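Local coordinates for protein Cas13d (uncultured Ruminococcus sp, PDB 6IV9) that binds CRISPR RNA and uses its two HEPN domains to mature that RNA and to cleave target RNA, at residues V741-Y745 / L907-F913; I747-L752 / F897-R903. The protein carries 2 engineered substitutions. One frame throughout, in Å; residues are numbered along the deposited sequence.

Both contacts join the long helix 713-760 to the C-terminal end of the modelled chain, where helices 901-908 and 910-913 lie. Their centres are about 11 Å apart. Along the chain the order is 741-745, 747-752, 897-903 and 907-913, which places contact 2 inside the loop closed by contact 1. They meet directly where Leu907 CD1 packs 3.6 Å from Ala748 CB. The chain between the segments is largely helical and has no strand. The base and sugar of A27 of chain B meet Arg744 of contact 1. Its phosphate is held by Arg903 of contact 2, where Ile747 also touches the sugar. The two contacts therefore hold neighbouring parts of one nucleotide of the CRISPR RNA.

Contact 1. Residues V741-Y745 / L907-F913; sequences VNARY and LSIEQLF. With nucleotides of chain B.
Arg744 and Phe913 build a binding site for A27 of chain B, a nucleotide of the bound CRISPR RNA. The site lies between helix 713-760 and the C-terminal helix 910-913. The Arg744 guanidinium lies flat on the Phe913 ring in a cation-pi stack, with centres 4.3 Å apart and planes at 12°. NH1 sits over the centre of the ring. The base of A27 of chain B lies over the opposite face of the guanidinium, displaced toward its rim, with C2 of A27 of chain B 3.2 Å from Arg744 NH1. The arginine chain bends at chi2 (-74°) and again at chi3 (-72°), which folds its end back over the ring. Both terminal nitrogens then grip one atom. Arg744 NH1 donates to Phe913 O at 3.0 Å, and Arg744 NH2 to the same oxygen at 3.1 Å. This oxygen lies in the guanidinium plane. The NH2 bond meets one of its lone pairs, while NH1 comes from above the carbonyl plane. Val741 CG1 packs 3.8 Å from Phe913 CZ.

Beside this stack, Tyr745 reaches the end of helix 901-908. Its OH donates to Leu907 O at 2.6 Å, and meets a lone pair of that oxygen within the plane of the carbonyl. His853 also hydrogen-bonds the hydroxyl. Leu907 CD2 makes a CH-pi contact over one face of the tyrosine ring.

With an alanine at Arg744, Phe913 O is likely to lose both donors and a gap to open between the Phe913 ring and the base of A27 of chain B. The paired bonds fix where the guanidinium ends, and the Phe913 ring and the base, one over each face, keep it flat. One charged group can thus serve both the protein fold and the RNA base.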
ATOM      1  N   VAL A 741       9.815  -5.369   3.636  1.00 20.61           N
ATOM      2  CA  VAL A 741      10.694  -6.427   3.064  1.00 22.24           C
ATOM      3  C   VAL A 741       9.932  -7.753   3.108  1.00 20.95           C
ATOM      4  O   VAL A 741       9.937  -8.475   2.158  1.00 19.65           O
ATOM      5  CB  VAL A 741      12.003  -6.574   3.851  1.00 20.96           C
ATOM      6  CG1 VAL A 741      12.739  -7.825   3.444  1.00 22.01           C
ATOM      7  CG2 VAL A 741      12.887  -5.353   3.738  1.00 23.25           C
ATOM      8  N   ASN A 742       9.245  -8.005   4.208  1.00 21.22           N
ATOM      9  CA  ASN A 742       8.507  -9.279   4.381  1.00 20.15           C
ATOM     10  C   ASN A 742       7.436  -9.421   3.303  1.00 18.66           C
ATOM     11  O   ASN A 742       7.234 -10.500   2.816  1.00 19.38           O
ATOM     12  CB  ASN A 742       7.855  -9.403   5.748  1.00 19.33           C
ATOM     13  CG  ASN A 742       7.373 -10.818   5.972  1.00 22.67           C
ATOM     14  OD1 ASN A 742       8.173 -11.716   6.146  1.00 21.80           O
ATOM     15  ND2 ASN A 742       6.076 -11.019   5.917  1.00 23.03           N
ATOM     16  N   ALA A 743       6.825  -8.309   2.926  1.00 19.07           N
ATOM     17  CA  ALA A 743       5.736  -8.287   1.930  1.00 18.71           C
ATOM     18  C   ALA A 743       6.219  -8.878   0.598  1.00 21.74           C
ATOM     19  O   ALA A 743       5.451  -9.540  -0.048  1.00 19.96           O
ATOM     20  CB  ALA A 743       5.254  -6.877   1.768  1.00 21.24           C
ATOM     21  N   ARG A 744       7.473  -8.650   0.228  1.00 19.64           N
ATOM     22  CA  ARG A 744       8.002  -9.171  -1.058  1.00 21.72           C
ATOM     23  C   ARG A 744       7.963 -10.699  -1.041  1.00 21.79           C
ATOM     24  O   ARG A 744       7.732 -11.280  -2.061  1.00 20.35           O
ATOM     25  CB  ARG A 744       9.428  -8.667  -1.288  1.00 19.90           C
ATOM     26  CG  ARG A 744       9.533  -7.165  -1.453  1.00 21.40           C
ATOM     27  CD  ARG A 744       9.000  -6.779  -2.805  1.00 21.73           C
ATOM     28  NE  ARG A 744       9.899  -7.169  -3.857  1.00 21.25           N
ATOM     29  CZ  ARG A 744      11.083  -6.629  -4.058  1.00 22.41           C
ATOM     30  NH1 ARG A 744      11.432  -5.538  -3.421  1.00 22.61           N
ATOM     31  NH2 ARG A 744      11.915  -7.174  -4.912  1.00 23.43           N
ATOM     32  N   TYR A 745       8.310 -11.282   0.099  1.00 21.99           N
ATOM     33  CA  TYR A 745       8.321 -12.748   0.323  1.00 20.74           C
ATOM     34  C   TYR A 745       6.894 -13.302   0.339  1.00 20.70           C
ATOM     35  O   TYR A 745       6.656 -14.384  -0.136  1.00 23.22           O
ATOM     36  CB  TYR A 745       9.269 -13.109   1.465  1.00 22.03           C
ATOM     37  CG  TYR A 745      10.666 -12.685   1.128  1.00 22.37           C
ATOM     38  CD1 TYR A 745      11.104 -11.412   1.418  1.00 21.88           C
ATOM     39  CD2 TYR A 745      11.510 -13.518   0.425  1.00 21.76           C
ATOM     40  CE1 TYR A 745      12.364 -10.989   1.061  1.00 21.37           C
ATOM     41  CE2 TYR A 745      12.772 -13.110   0.058  1.00 21.89           C
ATOM     42  CZ  TYR A 745      13.201 -11.836   0.369  1.00 24.93           C
ATOM     43  OH  TYR A 745      14.434 -11.417  -0.009  1.00 23.69           O
ATOM     44  N   LEU A 907      14.802 -11.377  -5.143  1.00 19.94           N
ATOM     45  CA  LEU A 907      14.605 -11.738  -3.722  1.00 20.42           C
ATOM     46  C   LEU A 907      15.863 -12.375  -3.116  1.00 23.69           C
ATOM     47  O   LEU A 907      15.889 -12.503  -1.920  1.00 24.60           O
ATOM     48  CB  LEU A 907      13.424 -12.705  -3.629  1.00 23.10           C
ATOM     49  CG  LEU A 907      12.049 -12.134  -3.960  1.00 24.18           C
ATOM     50  CD1 LEU A 907      10.946 -13.107  -3.609  1.00 24.95           C
ATOM     51  CD2 LEU A 907      11.820 -10.814  -3.268  1.00 25.77           C
ATOM     52  N   SER A 908      16.828 -12.780  -3.940  1.00 24.17           N
ATOM     53  CA  SER A 908      18.040 -13.490  -3.456  1.00 24.30           C
ATOM     54  C   SER A 908      19.292 -12.613  -3.452  1.00 29.71           C
ATOM     55  O   SER A 908      20.183 -12.914  -2.700  1.00 29.63           O
ATOM     56  CB  SER A 908      18.300 -14.718  -4.280  1.00 24.87           C
ATOM     57  OG  SER A 908      17.233 -15.619  -4.220  1.00 24.88           O
ATOM     58  N   ILE A 909      19.344 -11.590  -4.287  1.00 24.94           N
ATOM     59  CA  ILE A 909      20.555 -10.739  -4.405  1.00 28.18           C
ATOM     60  C   ILE A 909      20.250  -9.348  -3.862  1.00 28.07           C
ATOM     61  O   ILE A 909      19.495  -8.644  -4.473  1.00 27.08           O
ATOM     62  CB  ILE A 909      20.995 -10.732  -5.873  1.00 29.66           C
ATOM     63  CG1 ILE A 909      21.185 -12.170  -6.347  1.00 30.85           C
ATOM     64  CG2 ILE A 909      22.235  -9.890  -6.065  1.00 34.16           C
ATOM     65  CD1 ILE A 909      21.291 -12.323  -7.812  1.00 34.08           C
ATOM     66  N   GLU A 910      20.977  -8.941  -2.837  1.00 26.90           N
ATOM     67  CA  GLU A 910      20.684  -7.682  -2.117  1.00 26.88           C
ATOM     68  C   GLU A 910      20.705  -6.493  -3.081  1.00 26.86           C
ATOM     69  O   GLU A 910      19.847  -5.659  -2.959  1.00 27.58           O
ATOM     70  CB  GLU A 910      21.694  -7.537  -0.983  1.00 30.58           C
ATOM     71  CG  GLU A 910      21.632  -6.234  -0.232  1.00 36.60           C
ATOM     72  CD  GLU A 910      22.447  -6.251   1.050  1.00 45.66           C
ATOM     73  OE1 GLU A 910      23.158  -7.239   1.314  1.00 49.98           O
ATOM     74  OE2 GLU A 910      22.372  -5.286   1.782  1.00 51.27           O
ATOM     75  N   GLN A 911      21.637  -6.469  -4.025  1.00 26.82           N
ATOM     76  CA  GLN A 911      21.785  -5.348  -4.984  1.00 28.16           C
ATOM     77  C   GLN A 911      20.563  -5.217  -5.898  1.00 27.41           C
ATOM     78  O   GLN A 911      20.357  -4.147  -6.384  1.00 29.56           O
ATOM     79  CB  GLN A 911      23.109  -5.426  -5.742  1.00 31.83           C
ATOM     80  CG  GLN A 911      24.297  -5.644  -4.824  1.00 40.70           C
ATOM     81  CD  GLN A 911      24.682  -7.102  -4.757  1.00 50.29           C
ATOM     82  OE1 GLN A 911      24.270  -7.836  -3.881  1.00 33.99           O
ATOM     83  NE2 GLN A 911      25.490  -7.529  -5.719  1.00 62.52           N
ATOM     84  N   LEU A 912      19.865  -6.305  -6.178  1.00 24.41           N
ATOM     85  CA  LEU A 912      18.703  -6.258  -7.096  1.00 25.85           C
ATOM     86  C   LEU A 912      17.385  -6.089  -6.340  1.00 27.50           C
ATOM     87  O   LEU A 912      16.383  -5.905  -6.977  1.00 27.98           O
ATOM     88  CB  LEU A 912      18.656  -7.587  -7.843  1.00 24.55           C
ATOM     89  CG  LEU A 912      19.855  -7.900  -8.726  1.00 27.04           C
ATOM     90  CD1 LEU A 912      19.620  -9.163  -9.509  1.00 26.61           C
ATOM     91  CD2 LEU A 912      20.149  -6.747  -9.649  1.00 29.37           C
ATOM     92  N   PHE A 913      17.413  -6.194  -5.025  1.00 23.04           N
ATOM     93  CA  PHE A 913      16.153  -6.241  -4.253  1.00 23.21           C
ATOM     94  C   PHE A 913      15.301  -4.968  -4.272  1.00 23.98           C
ATOM     95  O   PHE A 913      14.122  -5.069  -4.551  1.00 24.25           O
ATOM     96  CB  PHE A 913      16.468  -6.647  -2.821  1.00 24.90           C
ATOM     97  CG  PHE A 913      15.270  -6.708  -1.923  1.00 23.49           C
ATOM     98  CD1 PHE A 913      14.420  -7.791  -1.948  1.00 21.67           C
ATOM     99  CD2 PHE A 913      14.995  -5.677  -1.055  1.00 25.56           C
ATOM    100  CE1 PHE A 913      13.326  -7.836  -1.111  1.00 24.30           C
ATOM    101  CE2 PHE A 913      13.903  -5.735  -0.215  1.00 26.35           C
ATOM    102  CZ  PHE A 913      13.063  -6.808  -0.255  1.00 24.09           C
TER
ATOM    103  P     A B  27       6.954  -9.840  -7.877  1.00 25.82           P
ATOM    104  OP1   A B  27       7.216 -10.686  -6.665  1.00 26.98           O
ATOM    105  OP2   A B  27       5.963 -10.329  -8.835  1.00 23.57           O
ATOM    106  O5'   A B  27       6.405  -8.398  -7.585  1.00 22.75           O
ATOM    107  C5'   A B  27       7.092  -7.628  -6.575  1.00 23.93           C
ATOM    108  C4'   A B  27       6.425  -6.316  -6.419  1.00 22.04           C
ATOM    109  O4'   A B  27       7.071  -5.565  -5.391  1.00 22.75           O
ATOM    110  C3'   A B  27       6.514  -5.415  -7.652  1.00 24.77           C
ATOM    111  O3'   A B  27       5.265  -5.342  -8.310  1.00 27.72           O
ATOM    112  C2'   A B  27       6.859  -4.024  -7.085  1.00 26.70           C
ATOM    113  O2'   A B  27       5.967  -3.020  -7.549  1.00 24.07           O
ATOM    114  C1'   A B  27       6.731  -4.246  -5.569  1.00 24.37           C
ATOM    115  N9    A B  27       7.623  -3.418  -4.774  1.00 26.17           N
ATOM    116  C8    A B  27       7.212  -2.614  -3.742  1.00 28.79           C
ATOM    117  N7    A B  27       8.167  -1.886  -3.231  1.00 27.55           N
ATOM    118  C5    A B  27       9.292  -2.245  -3.963  1.00 27.22           C
ATOM    119  C6    A B  27      10.638  -1.846  -3.887  1.00 31.59           C
ATOM    120  N6    A B  27      11.091  -0.936  -3.018  1.00 30.31           N
ATOM    121  N1    A B  27      11.506  -2.376  -4.785  1.00 25.34           N
ATOM    122  C2    A B  27      11.046  -3.287  -5.649  1.00 26.20           C
ATOM    123  N3    A B  27       9.820  -3.784  -5.773  1.00 23.56           N
ATOM    124  C4    A B  27       8.976  -3.205  -4.902  1.00 25.22           C
ATOM    125  P     C B   1      24.448  -9.378 -11.490  0.19 71.63           P
ATOM    126  OP1   C B   1      23.201 -10.188 -11.586  1.00 50.94           O
ATOM    127  OP2   C B   1      25.323  -9.534 -10.294  1.00 59.85           O
ATOM    128  O5'   C B   1      24.085  -7.828 -11.541  1.00 74.35           O
ATOM    129  C5'   C B   1      24.285  -6.967 -12.693  1.00 75.19           C
ATOM    130  C4'   C B   1      23.331  -5.806 -12.521  1.00 76.85           C
ATOM    131  O4'   C B   1      23.460  -5.243 -11.218  1.00 78.14           O
ATOM    132  C3'   C B   1      23.313  -4.638 -13.504  1.00 74.64           C
ATOM    133  O3'   C B   1      22.115  -4.651 -14.284  1.00 60.62           O
ATOM    134  C2'   C B   1      23.297  -3.393 -12.592  1.00 73.36           C
ATOM    135  O2'   C B   1      22.229  -2.500 -12.767  1.00 61.11           O
ATOM    136  C1'   C B   1      22.897  -3.974 -11.248  1.00 80.08           C
ATOM    137  N1    C B   1      23.326  -3.258 -10.042  1.00 92.42           N
ATOM    138  C2    C B   1      24.675  -2.935  -9.856  1.00 85.97           C
ATOM    139  O2    C B   1      25.485  -3.185 -10.762  1.00 69.72           O
ATOM    140  N3    C B   1      25.053  -2.330  -8.708  1.00 73.98           N
ATOM    141  C4    C B   1      24.146  -2.064  -7.765  1.00 83.60           C
ATOM    142  N4    C B   1      24.556  -1.454  -6.655  1.00 91.69           N
ATOM    143  C5    C B   1      22.773  -2.395  -7.925  1.00 79.12           C
ATOM    144  C6    C B   1      22.414  -3.001  -9.058  1.00 81.99           C
TER

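Contact 2. Residues I747-L752 / F897-R903; sequences IAIHCL and FGYNIPR. With nucleotides of chain B.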
ATOM      1  N   ILE A 747       4.427 -12.083  -1.351  1.00 19.75           N
ATOM      2  CA  ILE A 747       4.011 -12.144  -2.781  1.00 21.71           C
ATOM      3  C   ILE A 747       4.607 -13.418  -3.388  1.00 20.95           C
ATOM      4  O   ILE A 747       3.919 -14.106  -4.099  1.00 20.32           O
ATOM      5  CB  ILE A 747       4.497 -10.891  -3.529  1.00 21.74           C
ATOM      6  CG1 ILE A 747       3.778  -9.628  -3.056  1.00 21.75           C
ATOM      7  CG2 ILE A 747       4.400 -11.082  -5.025  1.00 23.31           C
ATOM      8  CD1 ILE A 747       4.377  -8.364  -3.584  1.00 26.50           C
ATOM      9  N   ALA A 748       5.851 -13.721  -3.047  1.00 19.91           N
ATOM     10  CA  ALA A 748       6.498 -14.916  -3.617  1.00 22.20           C
ATOM     11  C   ALA A 748       5.722 -16.184  -3.226  1.00 20.62           C
ATOM     12  O   ALA A 748       5.513 -17.022  -4.082  1.00 21.87           O
ATOM     13  CB  ALA A 748       7.926 -14.964  -3.160  1.00 21.96           C
ATOM     14  N   ILE A 749       5.310 -16.304  -1.966  1.00 20.40           N
ATOM     15  CA  ILE A 749       4.541 -17.495  -1.501  1.00 22.23           C
ATOM     16  C   ILE A 749       3.184 -17.548  -2.206  1.00 26.02           C
ATOM     17  O   ILE A 749       2.800 -18.596  -2.675  1.00 23.69           O
ATOM     18  CB  ILE A 749       4.344 -17.448   0.025  1.00 24.80           C
ATOM     19  CG1 ILE A 749       5.653 -17.673   0.774  1.00 27.08           C
ATOM     20  CG2 ILE A 749       3.272 -18.428   0.451  1.00 28.61           C
ATOM     21  CD1 ILE A 749       6.283 -18.991   0.511  1.00 31.54           C
ATOM     22  N   HIS A 750       2.506 -16.416  -2.282  1.00 21.25           N
ATOM     23  CA  HIS A 750       1.180 -16.377  -2.936  1.00 20.80           C
ATOM     24  C   HIS A 750       1.312 -16.848  -4.389  1.00 21.80           C
ATOM     25  O   HIS A 750       0.523 -17.649  -4.810  1.00 22.92           O
ATOM     26  CB  HIS A 750       0.658 -14.943  -2.902  1.00 19.88           C
ATOM     27  CG  HIS A 750      -0.407 -14.680  -3.903  1.00 21.28           C
ATOM     28  ND1 HIS A 750      -1.692 -15.032  -3.693  1.00 21.10           N
ATOM     29  CD2 HIS A 750      -0.367 -14.136  -5.127  1.00 22.00           C
ATOM     30  CE1 HIS A 750      -2.403 -14.707  -4.729  1.00 23.70           C
ATOM     31  NE2 HIS A 750      -1.623 -14.162  -5.614  1.00 22.39           N
ATOM     32  N   CYS A 751       2.312 -16.347  -5.099  1.00 22.61           N
ATOM     33  CA  CYS A 751       2.544 -16.713  -6.518  1.00 22.06           C
ATOM     34  C   CYS A 751       2.920 -18.187  -6.680  1.00 23.40           C
ATOM     35  O   CYS A 751       2.477 -18.782  -7.639  1.00 23.25           O
ATOM     36  CB  CYS A 751       3.597 -15.811  -7.116  1.00 21.68           C
ATOM     37  SG  CYS A 751       2.966 -14.131  -7.288  0.98 26.52           S
ATOM     38  N   LEU A 752       3.750 -18.705  -5.783  1.00 23.49           N
ATOM     39  CA  LEU A 752       4.155 -20.127  -5.856  1.00 22.70           C
ATOM     40  C   LEU A 752       2.919 -21.011  -5.686  1.00 24.59           C
ATOM     41  O   LEU A 752       2.752 -21.907  -6.463  1.00 25.62           O
ATOM     42  CB  LEU A 752       5.165 -20.406  -4.746  1.00 24.13           C
ATOM     43  CG  LEU A 752       5.515 -21.874  -4.528  1.00 26.22           C
ATOM     44  CD1 LEU A 752       6.092 -22.494  -5.777  1.00 28.97           C
ATOM     45  CD2 LEU A 752       6.472 -22.042  -3.368  1.00 27.19           C
ATOM     46  N   PHE A 897      11.059 -20.432  -5.466  1.00 23.44           N
ATOM     47  CA  PHE A 897      10.673 -19.282  -6.320  1.00 24.45           C
ATOM     48  C   PHE A 897      11.527 -19.245  -7.582  1.00 26.50           C
ATOM     49  O   PHE A 897      11.299 -18.418  -8.407  1.00 24.64           O
ATOM     50  CB  PHE A 897      10.864 -17.975  -5.555  1.00 23.83           C
ATOM     51  CG  PHE A 897      10.284 -17.987  -4.169  1.00 24.00           C
ATOM     52  CD1 PHE A 897       9.074 -18.601  -3.921  1.00 24.97           C
ATOM     53  CD2 PHE A 897      10.955 -17.405  -3.112  1.00 26.72           C
ATOM     54  CE1 PHE A 897       8.539 -18.622  -2.647  1.00 25.34           C
ATOM     55  CE2 PHE A 897      10.421 -17.426  -1.840  1.00 24.82           C
ATOM     56  CZ  PHE A 897       9.217 -18.032  -1.615  1.00 26.42           C
ATOM     57  N   GLY A 898      12.403 -20.229  -7.729  1.00 25.62           N
ATOM     58  CA  GLY A 898      13.372 -20.302  -8.833  1.00 27.20           C
ATOM     59  C   GLY A 898      12.738 -20.323 -10.208  1.00 27.19           C
ATOM     60  O   GLY A 898      13.347 -19.841 -11.119  1.00 28.71           O
ATOM     61  N   TYR A 899      11.530 -20.850 -10.326  1.00 25.55           N
ATOM     62  CA  TYR A 899      10.832 -20.952 -11.629  1.00 28.86           C
ATOM     63  C   TYR A 899      10.563 -19.563 -12.224  1.00 26.34           C
ATOM     64  O   TYR A 899      10.347 -19.495 -13.405  1.00 27.91           O
ATOM     65  CB  TYR A 899       9.586 -21.817 -11.491  1.00 28.14           C
ATOM     66  CG  TYR A 899       8.502 -21.115 -10.735  1.00 24.40           C
ATOM     67  CD1 TYR A 899       8.493 -21.098  -9.358  1.00 24.20           C
ATOM     68  CD2 TYR A 899       7.520 -20.420 -11.404  1.00 22.31           C
ATOM     69  CE1 TYR A 899       7.508 -20.431  -8.662  1.00 24.03           C
ATOM     70  CE2 TYR A 899       6.527 -19.749 -10.730  1.00 22.71           C
ATOM     71  CZ  TYR A 899       6.532 -19.743  -9.354  1.00 26.73           C
ATOM     72  OH  TYR A 899       5.570 -19.079  -8.686  1.00 24.19           O
ATOM     73  N   ASN A 900      10.422 -18.533 -11.398  1.00 24.27           N
ATOM     74  CA  ASN A 900      10.279 -17.145 -11.903  1.00 24.12           C
ATOM     75  C   ASN A 900      11.649 -16.512 -11.677  1.00 26.39           C
ATOM     76  O   ASN A 900      11.925 -16.088 -10.575  1.00 24.88           O
ATOM     77  CB  ASN A 900       9.161 -16.387 -11.195  1.00 25.07           C
ATOM     78  CG  ASN A 900       8.870 -15.053 -11.837  1.00 24.60           C
ATOM     79  OD1 ASN A 900       9.746 -14.235 -11.981  1.00 25.83           O
ATOM     80  ND2 ASN A 900       7.640 -14.841 -12.240  1.00 26.39           N
ATOM     81  N   ILE A 901      12.467 -16.468 -12.713  1.00 25.66           N
ATOM     82  CA  ILE A 901      13.878 -16.040 -12.538  1.00 24.94           C
ATOM     83  C   ILE A 901      13.994 -14.606 -12.014  1.00 27.04           C
ATOM     84  O   ILE A 901      14.779 -14.404 -11.130  1.00 24.64           O
ATOM     85  CB  ILE A 901      14.659 -16.269 -13.838  1.00 28.54           C
ATOM     86  CG1 ILE A 901      14.905 -17.758 -14.052  1.00 29.24           C
ATOM     87  CG2 ILE A 901      15.946 -15.487 -13.831  1.00 30.22           C
ATOM     88  CD1 ILE A 901      15.849 -18.339 -13.063  1.00 33.11           C
ATOM     89  N   PRO A 902      13.270 -13.609 -12.551  1.00 25.17           N
ATOM     90  CA  PRO A 902      13.390 -12.252 -12.051  1.00 23.89           C
ATOM     91  C   PRO A 902      12.987 -12.163 -10.573  1.00 21.89           C
ATOM     92  O   PRO A 902      13.633 -11.484  -9.863  1.00 22.86           O
ATOM     93  CB  PRO A 902      12.457 -11.456 -12.967  1.00 24.37           C
ATOM     94  CG  PRO A 902      12.426 -12.265 -14.215  1.00 28.52           C
ATOM     95  CD  PRO A 902      12.419 -13.692 -13.718  1.00 25.56           C
ATOM     96  N   ARG A 903      11.915 -12.833 -10.185  1.00 23.14           N
ATOM     97  CA  ARG A 903      11.524 -12.791  -8.761  1.00 23.01           C
ATOM     98  C   ARG A 903      12.630 -13.449  -7.927  1.00 25.21           C
ATOM     99  O   ARG A 903      13.087 -12.844  -7.002  1.00 23.78           O
ATOM    100  CB  ARG A 903      10.189 -13.501  -8.534  1.00 21.98           C
ATOM    101  CG  ARG A 903       9.747 -13.523  -7.083  1.00 23.87           C
ATOM    102  CD  ARG A 903       8.341 -14.008  -6.812  1.00 24.77           C
ATOM    103  NE  ARG A 903       7.299 -13.324  -7.536  1.00 23.47           N
ATOM    104  CZ  ARG A 903       6.558 -13.889  -8.462  1.00 23.31           C
ATOM    105  NH1 ARG A 903       6.699 -15.168  -8.719  1.00 24.20           N
ATOM    106  NH2 ARG A 903       5.698 -13.180  -9.150  1.00 24.33           N
TER
ATOM    107  P     A B  27       6.954  -9.840  -7.877  1.00 25.82           P
ATOM    108  OP1   A B  27       7.216 -10.686  -6.665  1.00 26.98           O
ATOM    109  OP2   A B  27       5.963 -10.329  -8.835  1.00 23.57           O
ATOM    110  O5'   A B  27       6.405  -8.398  -7.585  1.00 22.75           O
ATOM    111  C5'   A B  27       7.092  -7.628  -6.575  1.00 23.93           C
ATOM    112  C4'   A B  27       6.425  -6.316  -6.419  1.00 22.04           C
ATOM    113  O4'   A B  27       7.071  -5.565  -5.391  1.00 22.75           O
ATOM    114  C3'   A B  27       6.514  -5.415  -7.652  1.00 24.77           C
ATOM    115  O3'   A B  27       5.265  -5.342  -8.310  1.00 27.72           O
ATOM    116  C2'   A B  27       6.859  -4.024  -7.085  1.00 26.70           C
ATOM    117  O2'   A B  27       5.967  -3.020  -7.549  1.00 24.07           O
ATOM    118  C1'   A B  27       6.731  -4.246  -5.569  1.00 24.37           C
ATOM    119  N9    A B  27       7.623  -3.418  -4.774  1.00 26.17           N
ATOM    120  C8    A B  27       7.212  -2.614  -3.742  1.00 28.79           C
ATOM    121  N7    A B  27       8.167  -1.886  -3.231  1.00 27.55           N
ATOM    122  C5    A B  27       9.292  -2.245  -3.963  1.00 27.22           C
ATOM    123  C6    A B  27      10.638  -1.846  -3.887  1.00 31.59           C
ATOM    124  N6    A B  27      11.091  -0.936  -3.018  1.00 30.31           N
ATOM    125  N1    A B  27      11.506  -2.376  -4.785  1.00 25.34           N
ATOM    126  C2    A B  27      11.046  -3.287  -5.649  1.00 26.20           C
ATOM    127  N3    A B  27       9.820  -3.784  -5.773  1.00 23.56           N
ATOM    128  C4    A B  27       8.976  -3.205  -4.902  1.00 25.22           C
ATOM    129  P     A B  26       5.807 -11.060 -12.982  1.00 27.80           P
ATOM    130  OP1   A B  26       5.495 -12.322 -12.281  1.00 31.39           O
ATOM    131  OP2   A B  26       4.847  -9.956 -13.161  1.00 25.60           O
ATOM    132  O5'   A B  26       7.021 -10.373 -12.210  1.00 24.36           O
ATOM    133  C5'   A B  26       8.055 -11.118 -11.593  1.00 22.80           C
ATOM    134  C4'   A B  26       9.028 -10.192 -10.917  1.00 23.54           C
ATOM    135  O4'   A B  26       9.625  -9.361 -11.941  1.00 24.24           O
ATOM    136  C3'   A B  26       8.488  -9.143  -9.943  1.00 22.55           C
ATOM    137  O3'   A B  26       8.368  -9.649  -8.590  1.00 24.04           O
ATOM    138  C2'   A B  26       9.548  -8.027 -10.005  1.00 24.09           C
ATOM    139  O2'   A B  26      10.441  -8.008  -8.865  1.00 26.62           O
ATOM    140  C1'   A B  26      10.317  -8.331 -11.304  1.00 23.27           C
ATOM    141  N9    A B  26      10.371  -7.189 -12.216  1.00 23.30           N
ATOM    142  C8    A B  26       9.345  -6.671 -12.965  1.00 23.30           C
ATOM    143  N7    A B  26       9.649  -5.552 -13.573  1.00 25.38           N
ATOM    144  C5    A B  26      10.981  -5.347 -13.244  1.00 24.70           C
ATOM    145  C6    A B  26      11.879  -4.320 -13.547  1.00 27.00           C
ATOM    146  N6    A B  26      11.599  -3.311 -14.377  1.00 27.92           N
ATOM    147  N1    A B  26      13.103  -4.364 -12.974  1.00 24.93           N
ATOM    148  C2    A B  26      13.395  -5.399 -12.184  1.00 25.73           C
ATOM    149  N3    A B  26      12.609  -6.391 -11.772  1.00 23.34           N
ATOM    150  C4    A B  26      11.431  -6.345 -12.397  1.00 22.11           C
ATOM    151  P     U B  25       5.117 -11.974 -19.607  1.00 26.45           P
ATOM    152  OP1   U B  25       5.824 -11.797 -20.907  1.00 30.94           O
ATOM    153  OP2   U B  25       5.331 -13.156 -18.782  1.00 27.78           O
ATOM    154  O5'   U B  25       5.602 -10.690 -18.840  1.00 27.54           O
ATOM    155  C5'   U B  25       5.464 -10.636 -17.408  1.00 25.11           C
ATOM    156  C4'   U B  25       6.789 -10.934 -16.738  1.00 27.12           C
ATOM    157  O4'   U B  25       7.766 -10.104 -17.374  1.00 28.88           O
ATOM    158  C3'   U B  25       6.865 -10.469 -15.278  1.00 24.66           C
ATOM    159  O3'   U B  25       6.441 -11.443 -14.375  1.00 24.42           O
ATOM    160  C2'   U B  25       8.340 -10.205 -15.059  1.00 28.43           C
ATOM    161  O2'   U B  25       8.975 -11.387 -14.621  1.00 30.90           O
ATOM    162  C1'   U B  25       8.853  -9.930 -16.480  1.00 27.38           C
ATOM    163  N1    U B  25       9.374  -8.580 -16.652  1.00 27.96           N
ATOM    164  C2    U B  25      10.612  -8.346 -16.096  1.00 23.96           C
ATOM    165  O2    U B  25      11.173  -9.159 -15.401  1.00 25.28           O
ATOM    166  N3    U B  25      11.125  -7.112 -16.338  1.00 26.49           N
ATOM    167  C4    U B  25      10.572  -6.119 -17.110  1.00 28.57           C
ATOM    168  O4    U B  25      11.176  -5.061 -17.251  1.00 26.52           O
ATOM    169  C5    U B  25       9.283  -6.425 -17.635  1.00 28.11           C
ATOM    170  C6    U B  25       8.732  -7.612 -17.375  1.00 27.36           C
TER
HETATM  171  O   HOH W   1       6.877 -17.596  -6.531  1.00 25.32           O
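Phe897 lies face-on against Ala748 of helix 713-760 and starts the type I beta turn that leads into the N-cap of helix 901-908. Ala748 CB sits almost exactly above the ring centre, 3.6 Å from the centroid, in a CH-pi contact. Ile749 CD1 comes in level with the same ring, against its edge, 3.7 Å from Phe897 CZ. Leu752 crosses the phenylalanine at about a right angle. Its CD2 is the branch on that ring, 4.1 Å from Phe897 CE1. Its other methyl, CD1, packs obliquely on the Tyr899 ring.

The turn ends at Asn900, the N-cap: its OD1 accepts from Arg903 N at 3.1 Å. The ND2 of the same side chain gives a weak bond to a phosphate oxygen of A26 of chain B.

Arg903 runs back toward helix 713-760, with CG anti to its own N (chi1 179°) and a bend at chi3. Cys751 covers one face of the guanidinium, with SG 3.4 Å from Arg903 NH2. The edge carries the RNA phosphate. Arg903 NE donates to OP1 of A27 of chain B at 2.8 Å, and Arg903 NH2 to OP2 of A27 of chain B at 2.9 Å. These two nearly straight bonds fix the rotation of the guanidinium and hold the CRISPR RNA backbone beside helix 713-760.

Tyr899 OH is hydrogen-bonded to Asp755, further along helix 713-760. A water bridges the two segments: it donates to Ala748 O and to Tyr899 OH, at 2.9 Å each, and accepts weakly from Arg903 NH1.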